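Local coordinates for protein probable acetolactate synthase isozyme III (Small subunit) (Nitrosomonas europaea ATCC 19718, PDB 2PC6) that is probably the small subunit of a larger enzyme, pairing an amino-terminal ACT domain with a second domain of the same clan, at residues I7-N13 with P43-T49; L24-Y30 with Q61-L66; E87-V93 with I145-T151; L106-F110 with G135-V140. One frame throughout, in Å; residues are numbered along the deposited sequence.

Interaction 1 of 4, residues I7-N13 with P43-T49; sequences ISLLMEN and PTLSRMT
M48, a selenomethionine, packs against L9 and M11 where two central strands of an ACT domain run antiparallel, a worked example of how a ladder of backbone bonds sets side chains side by side. L9 with M48 and M11 with S46 are hydrogen-bonded pairs; M48 N reaches L9 O at 2.7 Å with an N-H...O angle of 172°. The M48 side chain leaves the strand with CG trans to the backbone N (chi1 179°). Its CB lies 3.6 Å from L9 CD1, the two side chains running alongside each other. SE stays close to that same methyl, 4.0 Å from L9 CD1. Beyond SE the chain bends at chi3 (-57°), which carries CE to 3.6 Å from M11 SE, the second selenomethionine of the face. V21 and L18 of helix 17-28 also touch M48, so this face of the sheet is the one packed by helices.

S8 and R47 lie on the other face. There R47 holds S8 OG side-on, in the plane of its guanidinium, while NH1 turns to E147 of the second subunit. At the strand ends N13 ND2 donates to P43 O, and N13 OD1 accepts from N31 ND2 of the second subunit. The grip on S8 uses two nitrogens for one oxygen: R47 NH2 at 3.0 Å and R47 NE at 3.1 Å from S8 OG.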
loop_
_atom_site.group_PDB
_atom_site.type_symbol
_atom_site.label_atom_id
_atom_site.label_comp_id
_atom_site.label_asym_id
_atom_site.label_seq_id
_atom_site.Cartn_x
_atom_site.Cartn_y
_atom_site.Cartn_z
ATOM N N ILE A 7 -8.574 6.111 -8.593
ATOM C CA ILE A 7 -8.189 5.561 -9.887
ATOM C C ILE A 7 -7.433 4.210 -9.735
ATOM O O ILE A 7 -6.496 4.055 -8.919
ATOM C CB ILE A 7 -7.374 6.573 -10.693
ATOM C CG1 ILE A 7 -8.315 7.596 -11.326
ATOM C CG2 ILE A 7 -6.679 5.904 -11.805
ATOM C CD1 ILE A 7 -8.331 8.925 -10.672
ATOM N N SER A 8 -7.885 3.251 -10.538
ATOM C CA SER A 8 -7.373 1.907 -10.584
ATOM C C SER A 8 -6.794 1.654 -11.966
ATOM O O SER A 8 -7.450 1.915 -12.985
ATOM C CB SER A 8 -8.546 0.969 -10.422
ATOM O OG SER A 8 -8.249 -0.034 -9.479
ATOM N N LEU A 9 -5.581 1.127 -12.034
ATOM C CA LEU A 9 -5.032 0.862 -13.346
ATOM C C LEU A 9 -4.123 -0.355 -13.410
ATOM O O LEU A 9 -3.544 -0.782 -12.402
ATOM C CB LEU A 9 -4.409 2.122 -13.962
ATOM C CG LEU A 9 -3.410 2.976 -13.194
ATOM C CD1 LEU A 9 -2.052 2.400 -13.482
ATOM C CD2 LEU A 9 -3.428 4.418 -13.675
ATOM N N LEU A 10 -4.107 -0.944 -14.602
ATOM C CA LEU A 10 -3.235 -2.016 -14.948
ATOM C C LEU A 10 -2.032 -1.455 -15.708
ATOM O O LEU A 10 -2.168 -0.672 -16.655
ATOM C CB LEU A 10 -3.971 -3.045 -15.809
ATOM C CG LEU A 10 -4.790 -4.190 -15.179
ATOM C CD1 LEU A 10 -5.309 -5.096 -16.260
ATOM C CD2 LEU A 10 -4.052 -5.021 -14.101
HETATM N N MSE A 11 -0.842 -1.847 -15.298
HETATM C CA MSE A 11 0.305 -1.437 -16.070
HETATM C C MSE A 11 1.420 -2.422 -16.159
HETATM O O MSE A 11 1.573 -3.287 -15.300
HETATM C CB MSE A 11 0.835 -0.100 -15.596
HETATM C CG MSE A 11 0.852 0.116 -14.122
HETATM SE SE MSE A 11 2.315 1.355 -13.965
HETATM C CE MSE A 11 3.771 0.178 -13.037
ATOM N N GLU A 12 2.177 -2.280 -17.244
ATOM C CA GLU A 12 3.428 -2.993 -17.469
ATOM C C GLU A 12 4.318 -2.967 -16.232
ATOM O O GLU A 12 4.784 -1.903 -15.812
ATOM C CB GLU A 12 4.183 -2.381 -18.658
ATOM C CG GLU A 12 3.394 -2.271 -20.004
ATOM C CD GLU A 12 2.981 -3.624 -20.648
ATOM O OE1 GLU A 12 3.063 -4.712 -20.018
ATOM O OE2 GLU A 12 2.556 -3.587 -21.818
ATOM N N ASN A 13 4.540 -4.139 -15.638
ATOM C CA ASN A 13 5.441 -4.255 -14.505
ATOM C C ASN A 13 6.912 -4.126 -14.951
ATOM O O ASN A 13 7.704 -5.107 -14.965
ATOM C CB ASN A 13 5.174 -5.547 -13.744
ATOM C CG ASN A 13 6.007 -5.662 -12.486
ATOM O OD1 ASN A 13 6.541 -4.668 -11.953
ATOM N ND2 ASN A 13 6.142 -6.875 -12.015
ATOM N N PRO A 43 2.521 -11.645 -13.903
ATOM C CA PRO A 43 3.681 -10.874 -13.426
ATOM C C PRO A 43 4.170 -9.842 -14.416
ATOM O O PRO A 43 5.053 -9.055 -14.082
ATOM C CB PRO A 43 4.771 -11.933 -13.192
ATOM C CG PRO A 43 4.144 -13.289 -13.596
ATOM C CD PRO A 43 2.874 -13.007 -14.346
ATOM N N THR A 44 3.618 -9.827 -15.622
ATOM C CA THR A 44 3.973 -8.741 -16.547
ATOM C C THR A 44 3.215 -7.459 -16.227
ATOM O O THR A 44 3.642 -6.375 -16.636
ATOM C CB THR A 44 3.797 -9.096 -18.059
ATOM O OG1 THR A 44 2.402 -9.158 -18.386
ATOM C CG2 THR A 44 4.481 -10.417 -18.391
ATOM N N LEU A 45 2.113 -7.601 -15.485
ATOM C CA LEU A 45 1.194 -6.500 -15.182
ATOM C C LEU A 45 1.036 -6.242 -13.692
ATOM O O LEU A 45 0.812 -7.170 -12.888
ATOM C CB LEU A 45 -0.185 -6.755 -15.798
ATOM C CG LEU A 45 -0.272 -6.746 -17.327
ATOM C CD1 LEU A 45 -1.586 -7.371 -17.768
ATOM C CD2 LEU A 45 -0.118 -5.328 -17.904
ATOM N N SER A 46 1.126 -4.969 -13.337
ATOM C CA SER A 46 0.901 -4.540 -11.964
ATOM C C SER A 46 -0.394 -3.776 -11.863
ATOM O O SER A 46 -0.883 -3.251 -12.850
ATOM C CB SER A 46 2.074 -3.671 -11.497
ATOM O OG SER A 46 3.246 -4.464 -11.287
ATOM N N ARG A 47 -0.947 -3.716 -10.659
ATOM C CA ARG A 47 -2.234 -3.062 -10.414
ATOM C C ARG A 47 -1.963 -1.863 -9.541
ATOM O O ARG A 47 -1.373 -1.950 -8.470
ATOM C CB ARG A 47 -3.215 -4.034 -9.728
ATOM C CG ARG A 47 -4.541 -3.432 -9.195
ATOM C CD ARG A 47 -5.542 -3.327 -10.316
ATOM N NE ARG A 47 -6.862 -2.800 -9.933
ATOM C CZ ARG A 47 -7.999 -3.497 -9.992
ATOM N NH1 ARG A 47 -8.001 -4.767 -10.370
ATOM N NH2 ARG A 47 -9.144 -2.929 -9.670
HETATM N N MSE A 48 -2.360 -0.711 -10.017
HETATM C CA MSE A 48 -2.111 0.463 -9.241
HETATM C C MSE A 48 -3.419 1.018 -8.791
HETATM O O MSE A 48 -4.375 1.099 -9.567
HETATM C CB MSE A 48 -1.376 1.500 -10.059
HETATM C CG MSE A 48 -1.098 2.779 -9.303
HETATM SE SE MSE A 48 -0.006 4.030 -10.405
HETATM C CE MSE A 48 1.584 2.852 -10.759
ATOM N N THR A 49 -3.439 1.413 -7.530
ATOM C CA THR A 49 -4.543 2.152 -7.004
ATOM C C THR A 49 -4.002 3.495 -6.560
ATOM O O THR A 49 -3.160 3.573 -5.674
ATOM C CB THR A 49 -5.199 1.430 -5.814
ATOM O OG1 THR A 49 -5.524 0.087 -6.201
ATOM C CG2 THR A 49 -6.432 2.148 -5.421
HETATM O O HOH W 1 5.158 -3.681 -9.523
#

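Interaction 2 of 4, residues L24-Y30 with Q61-L66; sequences LFSARGY and QITKQL
I62 sits between F25 and Y30, presenting a different branch to each ring. Its CG2 methyl touches F25 CZ at 3.5 Å, the two side chains meeting at about a right angle. Its other branch passes over Y30: CG1 stands 3.6 Å from the centroid of the Y30 ring and only 5° off the ring normal, a CH-pi contact, and CD1 continues over the same face to lie 3.7 Å from Y30 CG. R28 CB covers part of the opposite face, nearer the rim, so the tyrosine ring is clasped from both sides. L66 adds to the apolar centre through its CD1, 4.2 Å from F25 CE1.

Outward from here the chemistry turns polar. Y30 OH donates to Q65 OE1 at 3.1 Å, in the plane of the amide carbonyl, while the NE2 end of that amide lies 3.7 Å from L24 CG. L24 CD1 reaches on to the backbone at Q65 O. What brings Y30 into place is the end of helix 17-28: G29, at positive phi, closes it in a Schellman motif, and Y30 N bonds back to F25 O.

The short helical segments 24-28 and 61-66, with axes 11.4 Å apart at closest and 133° between their directions, pack beside each other in the ACT domain. L66 continues onto L75 of strand 72-77, L24 rests on the calcium ligand L69, and F25 meets A15 of the second subunit.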
loop_
_atom_site.group_PDB
_atom_site.type_symbol
_atom_site.label_atom_id
_atom_site.label_comp_id
_atom_site.label_asym_id
_atom_site.label_seq_id
_atom_site.Cartn_x
_atom_site.Cartn_y
_atom_site.Cartn_z
ATOM N N LEU A 24 3.960 12.371 -14.975
ATOM C CA LEU A 24 2.762 12.969 -15.566
ATOM C C LEU A 24 1.982 13.845 -14.540
ATOM O O LEU A 24 1.643 14.976 -14.849
ATOM C CB LEU A 24 1.894 11.855 -16.167
ATOM C CG LEU A 24 0.575 12.182 -16.867
ATOM C CD1 LEU A 24 0.170 11.027 -17.775
ATOM C CD2 LEU A 24 -0.518 12.449 -15.840
ATOM N N PHE A 25 1.739 13.334 -13.333
ATOM C CA PHE A 25 1.150 14.144 -12.250
ATOM C C PHE A 25 1.976 15.385 -11.903
ATOM O O PHE A 25 1.474 16.532 -11.919
ATOM C CB PHE A 25 0.935 13.300 -10.998
ATOM C CG PHE A 25 -0.269 12.392 -11.089
ATOM C CD1 PHE A 25 -0.202 11.178 -11.785
ATOM C CD2 PHE A 25 -1.492 12.764 -10.482
ATOM C CE1 PHE A 25 -1.313 10.362 -11.888
ATOM C CE2 PHE A 25 -2.623 11.944 -10.578
ATOM C CZ PHE A 25 -2.536 10.746 -11.275
ATOM N N SER A 26 3.252 15.139 -11.622
ATOM C CA SER A 26 4.182 16.162 -11.211
ATOM C C SER A 26 4.254 17.285 -12.216
ATOM O O SER A 26 4.175 18.460 -11.836
ATOM C CB SER A 26 5.557 15.565 -11.062
ATOM O OG SER A 26 6.473 16.616 -10.957
ATOM N N ALA A 27 4.403 16.963 -13.499
ATOM C CA ALA A 27 4.620 18.037 -14.457
ATOM C C ALA A 27 3.567 19.137 -14.291
ATOM O O ALA A 27 3.864 20.328 -14.505
ATOM C CB ALA A 27 4.623 17.506 -15.903
ATOM N N ARG A 28 2.342 18.736 -13.923
ATOM C CA ARG A 28 1.178 19.619 -13.978
ATOM C C ARG A 28 0.574 19.878 -12.591
ATOM O O ARG A 28 -0.482 20.525 -12.450
ATOM C CB ARG A 28 0.140 19.079 -14.959
ATOM C CG ARG A 28 0.309 19.663 -16.368
ATOM C CD ARG A 28 -0.953 19.497 -17.204
ATOM N NE ARG A 28 -0.905 20.147 -18.518
ATOM C CZ ARG A 28 -0.383 19.585 -19.614
ATOM N NH1 ARG A 28 0.180 18.367 -19.533
ATOM N NH2 ARG A 28 -0.411 20.245 -20.790
ATOM N N GLY A 29 1.256 19.364 -11.566
ATOM C CA GLY A 29 0.977 19.752 -10.206
ATOM C C GLY A 29 -0.274 19.094 -9.687
ATOM O O GLY A 29 -0.854 19.569 -8.696
ATOM N N TYR A 30 -0.674 18.004 -10.347
ATOM C CA TYR A 30 -1.783 17.160 -9.904
ATOM C C TYR A 30 -1.456 16.519 -8.577
ATOM O O TYR A 30 -0.295 16.169 -8.308
ATOM C CB TYR A 30 -2.080 16.072 -10.921
ATOM C CG TYR A 30 -2.470 16.576 -12.289
ATOM C CD1 TYR A 30 -3.368 17.642 -12.426
ATOM C CD2 TYR A 30 -1.968 15.981 -13.451
ATOM C CE1 TYR A 30 -3.753 18.110 -13.666
ATOM C CE2 TYR A 30 -2.365 16.441 -14.723
ATOM C CZ TYR A 30 -3.259 17.513 -14.817
ATOM O OH TYR A 30 -3.690 18.008 -16.047
ATOM N N GLN A 61 -9.204 14.835 -17.091
ATOM C CA GLN A 61 -8.004 15.168 -17.885
ATOM C C GLN A 61 -6.764 14.349 -17.506
ATOM O O GLN A 61 -5.947 13.977 -18.358
ATOM C CB GLN A 61 -7.704 16.668 -17.838
ATOM C CG GLN A 61 -6.591 17.124 -18.789
ATOM C CD GLN A 61 -6.871 16.900 -20.332
ATOM O OE1 GLN A 61 -7.919 17.297 -20.869
ATOM N NE2 GLN A 61 -5.897 16.300 -21.030
ATOM N N ILE A 62 -6.640 14.055 -16.224
ATOM C CA ILE A 62 -5.607 13.149 -15.726
ATOM C C ILE A 62 -5.823 11.755 -16.330
ATOM O O ILE A 62 -4.879 11.085 -16.777
ATOM C CB ILE A 62 -5.678 13.089 -14.172
ATOM C CG1 ILE A 62 -5.427 14.492 -13.589
ATOM C CG2 ILE A 62 -4.766 11.985 -13.611
ATOM C CD1 ILE A 62 -5.505 14.555 -12.071
ATOM N N THR A 63 -7.090 11.355 -16.339
ATOM C CA THR A 63 -7.544 10.086 -16.865
ATOM C C THR A 63 -7.312 10.023 -18.361
ATOM O O THR A 63 -6.861 9.008 -18.888
ATOM C CB THR A 63 -9.027 9.902 -16.501
ATOM O OG1 THR A 63 -9.096 9.322 -15.193
ATOM C CG2 THR A 63 -9.736 9.018 -17.456
ATOM N N LYS A 64 -7.593 11.121 -19.045
ATOM C CA LYS A 64 -7.297 11.184 -20.455
ATOM C C LYS A 64 -5.777 11.008 -20.633
ATOM O O LYS A 64 -5.343 10.085 -21.339
ATOM C CB LYS A 64 -7.843 12.473 -21.096
ATOM N N GLN A 65 -4.974 11.837 -19.959
ATOM C CA GLN A 65 -3.519 11.727 -20.125
ATOM C C GLN A 65 -2.977 10.353 -19.727
ATOM O O GLN A 65 -2.054 9.856 -20.368
ATOM C CB GLN A 65 -2.750 12.791 -19.354
ATOM C CG GLN A 65 -2.736 14.183 -19.939
ATOM C CD GLN A 65 -2.187 15.171 -18.897
ATOM O OE1 GLN A 65 -2.929 15.979 -18.312
ATOM N NE2 GLN A 65 -0.894 15.044 -18.602
ATOM N N LEU A 66 -3.529 9.734 -18.689
ATOM C CA LEU A 66 -2.978 8.445 -18.263
ATOM C C LEU A 66 -3.158 7.353 -19.313
ATOM O O LEU A 66 -2.253 6.546 -19.544
ATOM C CB LEU A 66 -3.559 8.000 -16.919
ATOM C CG LEU A 66 -2.930 8.543 -15.645
ATOM C CD1 LEU A 66 -3.888 8.351 -14.496
ATOM C CD2 LEU A 66 -1.690 7.805 -15.380
#

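Interaction 3 of 4, residues E87-V93 with I145-T151; sequences ELMLVKV and ILEIART
E87 opens the pairing of strand 83-94 with strand 145-157 by a salt bridge to R150, from carboxylate to the NE edge of the guanidinium; the exact place of E87 OE2 is uncertain, and R150 NH2 has its stronger partner in D134. L88 comes next: its N donates to T151 OG1 at 3.0 Å and its O receives T151 N. M89, a selenomethionine, faces R150 across a non-hydrogen-bonded pair, after which L90 and A149 exchange two backbone bonds. V91 lies alongside I148, with CG1 atoms 3.9 Å apart. At K92 the register slips. L146 and E147 both face it in a classic beta bulge, L146 N donating to K92 O at 2.7 Å, and V93 then pairs with I145. Beside the bulge K92 NZ meets E147 OE2 at 2.8 Å. That ammonium also donates to the carbonyls of S157 and G159 of the second subunit. With K92 and E147 both buried, each charge would favour the ionised state of the other, and their partners across the dimer probably help to hold it together.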
loop_
_atom_site.group_PDB
_atom_site.type_symbol
_atom_site.label_atom_id
_atom_site.label_comp_id
_atom_site.label_asym_id
_atom_site.label_seq_id
_atom_site.Cartn_x
_atom_site.Cartn_y
_atom_site.Cartn_z
ATOM N N GLU A 87 -7.416 -0.247 3.554
ATOM C CA GLU A 87 -6.079 0.227 3.711
ATOM C C GLU A 87 -5.484 -0.457 4.910
ATOM O O GLU A 87 -6.209 -0.832 5.842
ATOM C CB GLU A 87 -6.134 1.717 3.948
ATOM C CG GLU A 87 -4.777 2.393 3.779
ATOM C CD GLU A 87 -4.918 3.912 3.852
ATOM O OE1 GLU A 87 -6.096 4.411 3.972
ATOM O OE2 GLU A 87 -3.856 4.595 3.781
ATOM N N LEU A 88 -4.172 -0.629 4.892
ATOM C CA LEU A 88 -3.461 -1.088 6.082
ATOM C C LEU A 88 -2.572 0.010 6.665
ATOM O O LEU A 88 -1.948 0.788 5.954
ATOM C CB LEU A 88 -2.656 -2.370 5.795
ATOM C CG LEU A 88 -1.880 -2.995 6.979
ATOM C CD1 LEU A 88 -1.853 -4.499 6.878
ATOM C CD2 LEU A 88 -0.491 -2.506 6.885
HETATM N N MSE A 89 -2.503 0.054 7.971
HETATM C CA MSE A 89 -1.718 1.042 8.649
HETATM C C MSE A 89 -1.014 0.444 9.858
HETATM O O MSE A 89 -1.579 -0.351 10.620
HETATM C CB MSE A 89 -2.624 2.182 9.053
HETATM C CG MSE A 89 -2.013 3.150 9.981
HETATM SE SE MSE A 89 -3.236 4.695 10.246
HETATM C CE MSE A 89 -4.615 3.807 11.319
ATOM N N LEU A 90 0.223 0.873 10.021
ATOM C CA LEU A 90 1.050 0.610 11.177
ATOM C C LEU A 90 1.334 1.934 11.930
ATOM O O LEU A 90 1.962 2.864 11.379
ATOM C CB LEU A 90 2.371 0.013 10.692
ATOM C CG LEU A 90 2.709 -1.468 10.863
ATOM C CD1 LEU A 90 1.538 -2.423 10.701
ATOM C CD2 LEU A 90 3.838 -1.827 9.926
ATOM N N VAL A 91 0.913 1.985 13.194
ATOM C CA VAL A 91 1.048 3.160 14.036
ATOM C C VAL A 91 1.905 2.805 15.236
ATOM O O VAL A 91 1.501 1.961 16.075
ATOM C CB VAL A 91 -0.319 3.549 14.602
ATOM C CG1 VAL A 91 -0.218 4.853 15.291
ATOM C CG2 VAL A 91 -1.293 3.640 13.497
ATOM N N LYS A 92 3.069 3.440 15.357
ATOM C CA LYS A 92 3.903 3.195 16.543
ATOM C C LYS A 92 3.645 4.297 17.556
ATOM O O LYS A 92 3.777 5.461 17.229
ATOM C CB LYS A 92 5.386 3.100 16.161
ATOM C CG LYS A 92 6.346 3.112 17.318
ATOM C CD LYS A 92 7.824 3.185 16.845
ATOM C CE LYS A 92 8.144 1.976 15.967
ATOM N NZ LYS A 92 9.505 2.049 15.379
ATOM N N VAL A 93 3.267 3.915 18.773
ATOM C CA VAL A 93 2.782 4.835 19.778
ATOM C C VAL A 93 3.552 4.654 21.061
ATOM O O VAL A 93 3.944 3.540 21.419
ATOM C CB VAL A 93 1.263 4.607 20.129
ATOM C CG1 VAL A 93 0.367 5.036 19.001
ATOM C CG2 VAL A 93 0.995 3.111 20.535
ATOM N N ILE A 145 1.807 9.767 18.996
ATOM C CA ILE A 145 2.227 9.003 17.839
ATOM C C ILE A 145 3.715 9.143 17.591
ATOM O O ILE A 145 4.207 10.248 17.437
ATOM C CB ILE A 145 1.419 9.365 16.630
ATOM C CG1 ILE A 145 0.020 8.771 16.820
ATOM C CG2 ILE A 145 2.071 8.805 15.364
ATOM C CD1 ILE A 145 -0.994 9.383 15.905
ATOM N N LEU A 146 4.456 8.044 17.576
ATOM C CA LEU A 146 5.889 8.167 17.245
ATOM C C LEU A 146 6.172 8.222 15.744
ATOM O O LEU A 146 6.985 9.040 15.292
ATOM C CB LEU A 146 6.718 7.066 17.891
ATOM C CG LEU A 146 6.704 7.026 19.411
ATOM C CD1 LEU A 146 7.232 5.691 19.875
ATOM C CD2 LEU A 146 7.566 8.163 19.924
ATOM N N GLU A 147 5.525 7.335 14.985
ATOM C CA GLU A 147 5.538 7.366 13.500
ATOM C C GLU A 147 4.421 6.434 13.000
ATOM O O GLU A 147 3.853 5.675 13.770
ATOM C CB GLU A 147 6.899 6.944 12.926
ATOM C CG GLU A 147 7.271 5.561 13.376
ATOM C CD GLU A 147 8.628 5.084 12.899
ATOM O OE1 GLU A 147 9.254 5.711 12.020
ATOM O OE2 GLU A 147 9.085 4.047 13.432
ATOM N N ILE A 148 4.145 6.490 11.715
ATOM C CA ILE A 148 3.012 5.815 11.085
ATOM C C ILE A 148 3.426 5.374 9.677
ATOM O O ILE A 148 4.075 6.133 8.965
ATOM C CB ILE A 148 1.842 6.815 10.939
ATOM C CG1 ILE A 148 1.027 6.863 12.215
ATOM C CG2 ILE A 148 0.933 6.507 9.728
ATOM C CD1 ILE A 148 -0.124 7.896 12.048
ATOM N N ALA A 149 3.062 4.147 9.298
ATOM C CA ALA A 149 3.259 3.649 7.947
ATOM C C ALA A 149 1.961 3.016 7.497
ATOM O O ALA A 149 1.430 2.079 8.098
ATOM C CB ALA A 149 4.399 2.693 7.862
ATOM N N ARG A 150 1.493 3.563 6.393
ATOM C CA ARG A 150 0.139 3.496 5.968
ATOM C C ARG A 150 0.250 3.233 4.495
ATOM O O ARG A 150 0.944 3.966 3.782
ATOM C CB ARG A 150 -0.486 4.846 6.275
ATOM C CG ARG A 150 -1.818 5.098 5.661
ATOM C CD ARG A 150 -2.410 6.376 6.200
ATOM N NE ARG A 150 -3.810 6.441 5.823
ATOM C CZ ARG A 150 -4.729 7.140 6.485
ATOM N NH1 ARG A 150 -4.382 7.834 7.564
ATOM N NH2 ARG A 150 -6.001 7.123 6.090
ATOM N N THR A 151 -0.405 2.158 4.048
ATOM C CA THR A 151 -0.127 1.540 2.739
ATOM C C THR A 151 -0.800 2.221 1.582
ATOM O O THR A 151 -0.532 1.845 0.427
ATOM C CB THR A 151 -0.624 0.077 2.586
ATOM O OG1 THR A 151 -2.044 0.014 2.830
ATOM C CG2 THR A 151 0.118 -0.839 3.468
#

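Interaction 4 of 4, residues L106-F110 with G135-V140; sequences LADIF and GFLQAV
F110 and F136 form the tight part of this contact, an edge-to-face (T-shaped) aromatic pair. The planes stand at 89° and the centroids 5.2 Å apart, with the edge of F136 directed at the face of F110. Over that face lies the start of the same residue: F136 CA sits toward the rim, and F136 CB is 4.0 Å from the F110 centroid. Even the backbone is close, F136 N lying 3.2 Å from F110 CE2. With chi1 at -172°, the F136 ring swings away from its own backbone N and lies across toward the helix of L106. There L106 CB meets F136 CE1 at 3.9 Å, while V140 CG2 covers one face of the F136 ring. L106 and V140 are buried too, L106 CD1 reaching V140 CG2 at 3.9 Å.

Toward A139, an exposed residue, the packing is looser. L106 sends its other methyl, CD2, to A139 CB at 4.0 Å, and from F110 CE1 the same A139 CB is still farther, 4.3 Å. A bound molecule of unknown identity lies about 4 Å from the F110 side chain.

On its inner side F136 rests on M89 and V91 of strand 83-94 and on I124 and L126 of strand 121-128. Two helices laid over one face of a four-stranded antiparallel sheet of order 2-3-1-4 make the ferredoxin-like architecture of the ACT clan; here an aromatic pair joins their ends.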
loop_
_atom_site.group_PDB
_atom_site.type_symbol
_atom_site.label_atom_id
_atom_site.label_comp_id
_atom_site.label_asym_id
_atom_site.label_seq_id
_atom_site.Cartn_x
_atom_site.Cartn_y
_atom_site.Cartn_z
ATOM N N LEU A 106 -7.945 1.199 22.640
ATOM C CA LEU A 106 -8.146 1.719 21.273
ATOM C C LEU A 106 -7.827 0.686 20.239
ATOM O O LEU A 106 -8.593 0.501 19.262
ATOM C CB LEU A 106 -7.349 2.988 20.986
ATOM C CG LEU A 106 -7.892 4.305 21.524
ATOM C CD1 LEU A 106 -6.897 5.516 21.287
ATOM C CD2 LEU A 106 -9.279 4.626 20.933
ATOM N N ALA A 107 -6.719 -0.018 20.428
ATOM C CA ALA A 107 -6.451 -1.128 19.527
ATOM C C ALA A 107 -7.685 -2.066 19.506
ATOM O O ALA A 107 -8.194 -2.364 18.416
ATOM C CB ALA A 107 -5.159 -1.880 19.896
ATOM N N ASP A 108 -8.177 -2.530 20.655
ATOM C CA ASP A 108 -9.290 -3.501 20.642
ATOM C C ASP A 108 -10.544 -2.916 20.013
ATOM O O ASP A 108 -11.246 -3.572 19.269
ATOM C CB ASP A 108 -9.653 -4.033 22.052
ATOM C CG ASP A 108 -8.498 -4.826 22.733
ATOM O OD1 ASP A 108 -7.615 -5.380 22.039
ATOM O OD2 ASP A 108 -8.491 -4.902 24.001
ATOM N N ILE A 109 -10.825 -1.667 20.313
ATOM C CA ILE A 109 -12.046 -1.040 19.800
ATOM C C ILE A 109 -12.050 -1.025 18.258
ATOM O O ILE A 109 -13.056 -1.338 17.636
ATOM C CB ILE A 109 -12.211 0.383 20.377
ATOM C CG1 ILE A 109 -12.646 0.291 21.832
ATOM C CG2 ILE A 109 -13.211 1.194 19.545
ATOM C CD1 ILE A 109 -12.331 1.533 22.648
ATOM N N PHE A 110 -10.910 -0.674 17.661
ATOM C CA PHE A 110 -10.760 -0.619 16.207
ATOM C C PHE A 110 -10.340 -1.952 15.636
ATOM O O PHE A 110 -10.021 -2.048 14.471
ATOM C CB PHE A 110 -9.747 0.454 15.866
ATOM C CG PHE A 110 -10.318 1.848 15.938
ATOM C CD1 PHE A 110 -10.359 2.538 17.140
ATOM C CD2 PHE A 110 -10.845 2.444 14.805
ATOM C CE1 PHE A 110 -10.897 3.847 17.200
ATOM C CE2 PHE A 110 -11.420 3.738 14.840
ATOM C CZ PHE A 110 -11.446 4.446 16.018
ATOM N N GLY A 135 -10.557 7.496 11.767
ATOM C CA GLY A 135 -11.222 7.573 13.073
ATOM C C GLY A 135 -10.287 7.164 14.201
ATOM O O GLY A 135 -10.299 7.758 15.309
ATOM N N PHE A 136 -9.470 6.153 13.920
ATOM C CA PHE A 136 -8.397 5.800 14.802
ATOM C C PHE A 136 -7.466 6.985 15.054
ATOM O O PHE A 136 -7.178 7.291 16.189
ATOM C CB PHE A 136 -7.580 4.652 14.257
ATOM C CG PHE A 136 -6.584 4.138 15.251
ATOM C CD1 PHE A 136 -6.991 3.280 16.275
ATOM C CD2 PHE A 136 -5.247 4.567 15.220
ATOM C CE1 PHE A 136 -6.106 2.807 17.249
ATOM C CE2 PHE A 136 -4.338 4.108 16.154
ATOM C CZ PHE A 136 -4.786 3.184 17.191
ATOM N N LEU A 137 -6.987 7.648 14.012
ATOM C CA LEU A 137 -6.067 8.763 14.214
ATOM C C LEU A 137 -6.700 9.942 14.899
ATOM O O LEU A 137 -6.015 10.605 15.669
ATOM C CB LEU A 137 -5.424 9.241 12.904
ATOM C CG LEU A 137 -4.618 8.227 12.063
ATOM C CD1 LEU A 137 -4.202 8.922 10.743
ATOM C CD2 LEU A 137 -3.415 7.702 12.837
ATOM N N GLN A 138 -7.981 10.233 14.633
ATOM C CA GLN A 138 -8.676 11.299 15.384
ATOM C C GLN A 138 -8.704 10.928 16.870
ATOM O O GLN A 138 -8.448 11.770 17.741
ATOM C CB GLN A 138 -10.087 11.558 14.870
ATOM C CG GLN A 138 -10.292 12.921 14.127
ATOM N N ALA A 139 -8.935 9.642 17.142
ATOM C CA ALA A 139 -9.117 9.174 18.505
ATOM C C ALA A 139 -7.813 9.119 19.280
ATOM O O ALA A 139 -7.837 9.352 20.443
ATOM C CB ALA A 139 -9.824 7.840 18.533
ATOM N N VAL A 140 -6.682 8.842 18.654
ATOM C CA VAL A 140 -5.420 8.838 19.394
ATOM C C VAL A 140 -4.920 10.252 19.695
ATOM O O VAL A 140 -5.128 11.173 18.888
ATOM C CB VAL A 140 -4.342 8.122 18.603
ATOM C CG1 VAL A 140 -3.118 7.938 19.473
ATOM C CG2 VAL A 140 -4.829 6.741 18.205
#

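In the fold
The chain uses one plan twice: strand, helix, two strands, helix, strand, folded into a four-stranded antiparallel sheet with two helices. Interactions 1 and 2 are the strand and helix contacts of the first sheet and its helices, their segments alternating along the sequence and their centres about 17 Å apart; L9 and L66 join them. Interactions 3 and 4 are their counterparts at the second sheet, with interaction 4 nested inside the loop closed by interaction 3, about 12 Å between centres. The sheet contacts 1 and 3 lie about 25 Å apart, on opposite sides of the chain's centre, yet both touch the second subunit, so the dimer brings the two domains together.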